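Local structure of MGS-MChE2 (Uncultured bacterium, 5JD6) at residues Ile22-Gly27 and Tyr47-Pro52; Asn84-Gly89 and Ala110-Gly115. The protein probably hydrolyses carboxylic esters, being an esterase-like enzyme of the alpha/beta hydrolase fold recovered from a lagoon-sediment metagenome. One frame throughout, in Å; residues are numbered along the deposited sequence.

Interaction 1: Ile22-Gly27 and Tyr47-Pro52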
loop_
_atom_site.group_PDB
_atom_site.type_symbol
_atom_site.label_atom_id
_atom_site.label_comp_id
_atom_site.label_asym_id
_atom_site.label_seq_id
_atom_site.Cartn_x
_atom_site.Cartn_y
_atom_site.Cartn_z
ATOM N N ILE A 22 6.859 -2.306 9.594
ATOM C CA ILE A 22 5.870 -1.692 8.718
ATOM C C ILE A 22 6.188 -2.048 7.272
ATOM O O ILE A 22 7.214 -1.628 6.734
ATOM C CB ILE A 22 5.834 -0.159 8.869
ATOM C CG1 ILE A 22 5.439 0.235 10.293
ATOM C CG2 ILE A 22 4.870 0.455 7.863
ATOM C CD1 ILE A 22 5.398 1.731 10.518
ATOM N N VAL A 23 5.314 -2.833 6.647
ATOM C CA VAL A 23 5.511 -3.224 5.257
ATOM C C VAL A 23 4.735 -2.298 4.326
ATOM O O VAL A 23 3.518 -2.158 4.442
ATOM C CB VAL A 23 5.088 -4.683 5.012
ATOM C CG1 VAL A 23 5.299 -5.058 3.554
ATOM C CG2 VAL A 23 5.874 -5.617 5.923
ATOM N N ILE A 24 5.456 -1.671 3.403
ATOM C CA ILE A 24 4.887 -0.661 2.523
ATOM C C ILE A 24 4.668 -1.180 1.105
ATOM O O ILE A 24 5.584 -1.710 0.480
ATOM C CB ILE A 24 5.794 0.581 2.463
ATOM C CG1 ILE A 24 5.739 1.343 3.787
ATOM C CG2 ILE A 24 5.388 1.485 1.315
ATOM C CD1 ILE A 24 6.601 2.585 3.808
ATOM N N LEU A 25 3.448 -1.020 0.601
ATOM C CA LEU A 25 3.127 -1.413 -0.765
ATOM C C LEU A 25 2.824 -0.197 -1.634
ATOM O O LEU A 25 1.784 0.443 -1.480
ATOM C CB LEU A 25 1.940 -2.372 -0.784
ATOM C CG LEU A 25 2.146 -3.724 -0.107
ATOM C CD1 LEU A 25 0.874 -4.549 -0.188
ATOM C CD2 LEU A 25 3.310 -4.463 -0.744
ATOM N N HIS A 26 3.740 0.119 -2.544
ATOM C CA HIS A 26 3.545 1.230 -3.467
ATOM C C HIS A 26 2.772 0.765 -4.700
ATOM O O HIS A 26 2.595 -0.434 -4.914
ATOM C CB HIS A 26 4.890 1.835 -3.874
ATOM C CG HIS A 26 5.710 0.945 -4.757
ATOM N ND1 HIS A 26 6.036 1.282 -6.052
ATOM C CD2 HIS A 26 6.264 -0.269 -4.530
ATOM C CE1 HIS A 26 6.760 0.313 -6.587
ATOM N NE2 HIS A 26 6.912 -0.639 -5.685
ATOM N N GLY A 27 2.313 1.716 -5.508
ATOM C CA GLY A 27 1.523 1.398 -6.684
ATOM C C GLY A 27 2.354 1.167 -7.932
ATOM O O GLY A 27 3.526 0.804 -7.851
ATOM N N TYR A 47 10.245 1.842 14.787
ATOM C CA TYR A 47 9.568 1.010 13.796
ATOM C C TYR A 47 10.522 0.481 12.731
ATOM O O TYR A 47 11.551 1.087 12.443
ATOM C CB TYR A 47 8.433 1.789 13.130
ATOM C CG TYR A 47 7.305 2.135 14.071
ATOM C CD1 TYR A 47 6.276 1.236 14.313
ATOM C CD2 TYR A 47 7.273 3.361 14.724
ATOM C CE1 TYR A 47 5.244 1.548 15.177
ATOM C CE2 TYR A 47 6.244 3.682 15.587
ATOM C CZ TYR A 47 5.234 2.773 15.811
ATOM O OH TYR A 47 4.210 3.091 16.672
ATOM N N LYS A 48 10.168 -0.660 12.152
ATOM C CA LYS A 48 10.945 -1.250 11.074
ATOM C C LYS A 48 10.217 -1.050 9.750
ATOM O O LYS A 48 9.142 -1.607 9.537
ATOM C CB LYS A 48 11.180 -2.735 11.341
ATOM C CG LYS A 48 12.316 -3.358 10.554
ATOM C CD LYS A 48 12.511 -4.801 10.985
ATOM C CE LYS A 48 13.752 -5.410 10.367
ATOM N NZ LYS A 48 13.894 -6.851 10.720
ATOM N N VAL A 49 10.796 -0.247 8.865
ATOM C CA VAL A 49 10.158 0.045 7.587
ATOM C C VAL A 49 10.709 -0.843 6.475
ATOM O O VAL A 49 11.910 -0.851 6.208
ATOM C CB VAL A 49 10.332 1.522 7.196
ATOM C CG1 VAL A 49 9.622 1.807 5.881
ATOM C CG2 VAL A 49 9.796 2.424 8.297
ATOM N N LEU A 50 9.818 -1.592 5.834
ATOM C CA LEU A 50 10.196 -2.497 4.756
ATOM C C LEU A 50 9.409 -2.176 3.494
ATOM O O LEU A 50 8.179 -2.145 3.514
ATOM C CB LEU A 50 9.961 -3.953 5.165
ATOM C CG LEU A 50 10.731 -4.455 6.388
ATOM C CD1 LEU A 50 9.823 -5.260 7.302
ATOM C CD2 LEU A 50 11.922 -5.289 5.957
ATOM N N ILE A 51 10.117 -1.931 2.397
ATOM C CA ILE A 51 9.456 -1.635 1.132
ATOM C C ILE A 51 9.853 -2.644 0.062
ATOM O O ILE A 51 10.846 -2.456 -0.638
ATOM C CB ILE A 51 9.782 -0.214 0.639
ATOM C CG1 ILE A 51 9.671 0.789 1.788
ATOM C CG2 ILE A 51 8.858 0.176 -0.503
ATOM C CD1 ILE A 51 9.889 2.217 1.367
ATOM N N PRO A 52 9.072 -3.729 -0.061
ATOM C CA PRO A 52 9.338 -4.783 -1.045
ATOM C C PRO A 52 8.912 -4.391 -2.452
ATOM O O PRO A 52 7.904 -3.702 -2.621
ATOM C CB PRO A 52 8.498 -5.951 -0.532
ATOM C CG PRO A 52 7.351 -5.296 0.151
ATOM C CD PRO A 52 7.904 -4.043 0.780
#
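The Tyr47 ring is met obliquely by the CD1 methyl of Ile22, which lies 3.9 Å from Tyr47 CD1; the ring also meets that of Phe249, and its OH is hydrogen-bonded to Phe254 O. At the other end, Pro52 O sits at the edge of the His26 imidazole, near its plane, though 4.3 Å from His26 CD2. Between these rings the strands run parallel. Leu50 is gripped through both its N-H and its C=O: its N donates to Ile22 O, tilted 21° from the carbonyl plane, and its O receives Ile24 N at 2.8 Å. Where the pattern would call for one more donor to Ile24 O, Pro52 has no N-H, and Pro52 CD rests 3.3 Å from that oxygen. Ile22, Ile24, Val49 and Ile51 pack on one face. Ile24 has CG1 anti to its carbonyl carbon (chi1 -71°) and an extended end, which carries CD1 to 3.7 Å from Val49 CG1. Ile51 lies side by side with Ile24, CG1 being 3.9 Å from Ile24 CB. Replacing Ile51 with an alanine would probably leave a gap beside Ile24 and take support from Leu32 and Ile39. On the other face the Val23 and Pro52 side chains cross at about a right angle, Val23 CG1 lying 3.9 Å from Pro52 CD, with Leu73 and Phe76 of helix 66-80 against this face. Together with helix 36-41 the two strands form a beta-alpha-beta crossover of the alpha/beta hydrolase fold, and the His26-Gly27 pair just after the first strand is consistent with the oxyanion-hole loop of that family.

Interaction 2: Asn84-Gly89 and Ala110-Gly115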
loop_
_atom_site.group_PDB
_atom_site.type_symbol
_atom_site.label_atom_id
_atom_site.label_comp_id
_atom_site.label_asym_id
_atom_site.label_seq_id
_atom_site.Cartn_x
_atom_site.Cartn_y
_atom_site.Cartn_z
ATOM N N ASN A 84 3.130 -11.055 12.680
ATOM C CA ASN A 84 2.209 -9.991 12.305
ATOM C C ASN A 84 2.966 -8.738 11.877
ATOM O O ASN A 84 4.049 -8.452 12.388
ATOM C CB ASN A 84 1.260 -9.665 13.460
ATOM C CG ASN A 84 1.973 -9.042 14.645
ATOM O OD1 ASN A 84 3.132 -9.351 14.920
ATOM N ND2 ASN A 84 1.279 -8.158 15.353
ATOM N N VAL A 85 2.399 -8.001 10.929
ATOM C CA VAL A 85 3.006 -6.763 10.453
ATOM C C VAL A 85 1.978 -5.648 10.334
ATOM O O VAL A 85 0.777 -5.874 10.479
ATOM C CB VAL A 85 3.682 -6.944 9.076
ATOM C CG1 VAL A 85 4.882 -7.870 9.180
ATOM C CG2 VAL A 85 2.677 -7.459 8.054
ATOM N N ILE A 86 2.462 -4.440 10.070
ATOM C CA ILE A 86 1.593 -3.321 9.744
ATOM C C ILE A 86 1.688 -3.036 8.250
ATOM O O ILE A 86 2.776 -2.793 7.727
ATOM C CB ILE A 86 1.960 -2.057 10.544
ATOM C CG1 ILE A 86 1.739 -2.294 12.038
ATOM C CG2 ILE A 86 1.138 -0.871 10.068
ATOM C CD1 ILE A 86 2.074 -1.100 12.906
ATOM N N LEU A 87 0.551 -3.083 7.564
ATOM C CA LEU A 87 0.518 -2.847 6.124
ATOM C C LEU A 87 0.142 -1.410 5.783
ATOM O O LEU A 87 -0.894 -0.901 6.220
ATOM C CB LEU A 87 -0.460 -3.805 5.442
ATOM C CG LEU A 87 -0.072 -5.282 5.395
ATOM C CD1 LEU A 87 -1.066 -6.054 4.543
ATOM C CD2 LEU A 87 1.343 -5.453 4.866
ATOM N N LEU A 88 0.993 -0.766 4.993
ATOM C CA LEU A 88 0.735 0.577 4.496
ATOM C C LEU A 88 0.689 0.541 2.974
ATOM O O LEU A 88 1.648 0.119 2.326
ATOM C CB LEU A 88 1.808 1.551 4.997
ATOM C CG LEU A 88 1.859 2.972 4.430
ATOM C CD1 LEU A 88 0.491 3.631 4.437
ATOM C CD2 LEU A 88 2.854 3.807 5.220
ATOM N N GLY A 89 -0.430 0.972 2.402
ATOM C CA GLY A 89 -0.624 0.869 0.968
ATOM C C GLY A 89 -1.140 2.124 0.294
ATOM O O GLY A 89 -1.957 2.857 0.851
ATOM N N ALA A 110 -2.281 -4.218 11.715
ATOM C CA ALA A 110 -3.059 -3.037 11.359
ATOM C C ALA A 110 -2.913 -2.729 9.875
ATOM O O ALA A 110 -1.938 -3.133 9.240
ATOM C CB ALA A 110 -2.631 -1.842 12.195
ATOM N N LEU A 111 -3.885 -2.007 9.331
ATOM C CA LEU A 111 -3.891 -1.666 7.916
ATOM C C LEU A 111 -3.987 -0.158 7.719
ATOM O O LEU A 111 -4.941 0.472 8.171
ATOM C CB LEU A 111 -5.054 -2.365 7.208
ATOM C CG LEU A 111 -5.312 -2.002 5.745
ATOM C CD1 LEU A 111 -4.101 -2.329 4.887
ATOM C CD2 LEU A 111 -6.549 -2.724 5.233
ATOM N N VAL A 112 -2.995 0.422 7.052
ATOM C CA VAL A 112 -3.017 1.852 6.768
ATOM C C VAL A 112 -3.236 2.091 5.279
ATOM O O VAL A 112 -2.494 1.580 4.439
ATOM C CB VAL A 112 -1.720 2.545 7.217
ATOM C CG1 VAL A 112 -1.869 4.056 7.118
ATOM C CG2 VAL A 112 -1.362 2.129 8.636
ATOM N N ILE A 113 -4.264 2.870 4.962
ATOM C CA ILE A 113 -4.673 3.084 3.581
ATOM C C ILE A 113 -4.693 4.564 3.234
ATOM O O ILE A 113 -5.149 5.394 4.024
ATOM C CB ILE A 113 -6.061 2.474 3.320
ATOM C CG1 ILE A 113 -5.966 0.953 3.301
ATOM C CG2 ILE A 113 -6.649 2.967 2.008
ATOM C CD1 ILE A 113 -7.308 0.287 3.307
ATOM N N THR A 114 -4.189 4.888 2.049
ATOM C CA THR A 114 -4.164 6.265 1.588
ATOM C C THR A 114 -4.150 6.364 0.066
ATOM O O THR A 114 -3.257 5.830 -0.592
ATOM C CB THR A 114 -2.953 7.025 2.181
ATOM O OG1 THR A 114 -2.776 8.272 1.495
ATOM C CG2 THR A 114 -1.686 6.192 2.116
ATOM N N GLY A 115 -5.154 7.046 -0.481
ATOM C CA GLY A 115 -5.317 7.180 -1.917
ATOM C C GLY A 115 -5.221 5.850 -2.638
ATOM O O GLY A 115 -4.452 5.707 -3.584
#
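Val112, Ala110 and Leu87 give up the most surface here, and they meet along one run of parallel pairing. Leu87 offers both peptide groups to the neighbouring strand: its N donates to Ala110 O at 3.0 Å, and its O takes the N-H of Val112 in a short, nearly straight bond of 2.6 Å. Val112 answers in the same way, since its own O accepts Gly89 N, so two bonds fix each of these residues. Ala110 O also has the CA-H of Ile86 against it, CA lying 3.6 Å away. The Val112 side chain stands between two neighbours on its face of the sheet. Val112 CG1, anti to the backbone N (chi1 -171°), lies 3.6 Å from Leu88 CD1, while Val112 CG2 is 4.2 Å from Ile86 CG2. Leu88 CD1 leans over to Val112 across the strand gap and also approaches Thr114 CG2. The small Ala110 methyl lies on this same face, near Ile86 CG1. On the reverse face Leu87 CB meets Leu111 CD1 at 4.0 Å. Farther on, Thr114 N donates to Gly89 O at 3.2 Å with the N-H bent to 148°, as the chain turns a corner. Gly89 is the first glycine of a GxSxG sequence, consistent with a nucleophile elbow just ahead, and Thr114 O is held by Asn90 ND2. Helix 238-252 packs on the face of Ile86, Ala110 and Val112 through Phe249, Trp248 and Leu245; helix 92-103, which links the two strands, packs on Leu87 and Leu111; and strand 20-25 flanks strand 85-91 on its far side.

In the fold
Both interactions are buried in one sheet, their centres about 9 Å apart. Each pairs the two strands of a beta-alpha-beta unit, and strands 20-25 and 85-91 join the units as neighbours: Val23 N lies 2.8 Å from Ile86 O and Leu25 N 2.7 Å from Leu88 O, both probable hydrogen bonds. Interaction 1 buries more surface, with Ile22 and Ile24 the largest contributors, and brings in aromatic and proline groups at its ends. Interaction 2, nearer the chain centre, mixes leucine, isoleucine and valine with the small Ala110 and Gly89 and has four backbone bonds against three. Segments 22-27 and 84-89 both lead toward the presumed catalytic region, by a probable oxyanion loop and the putative elbow.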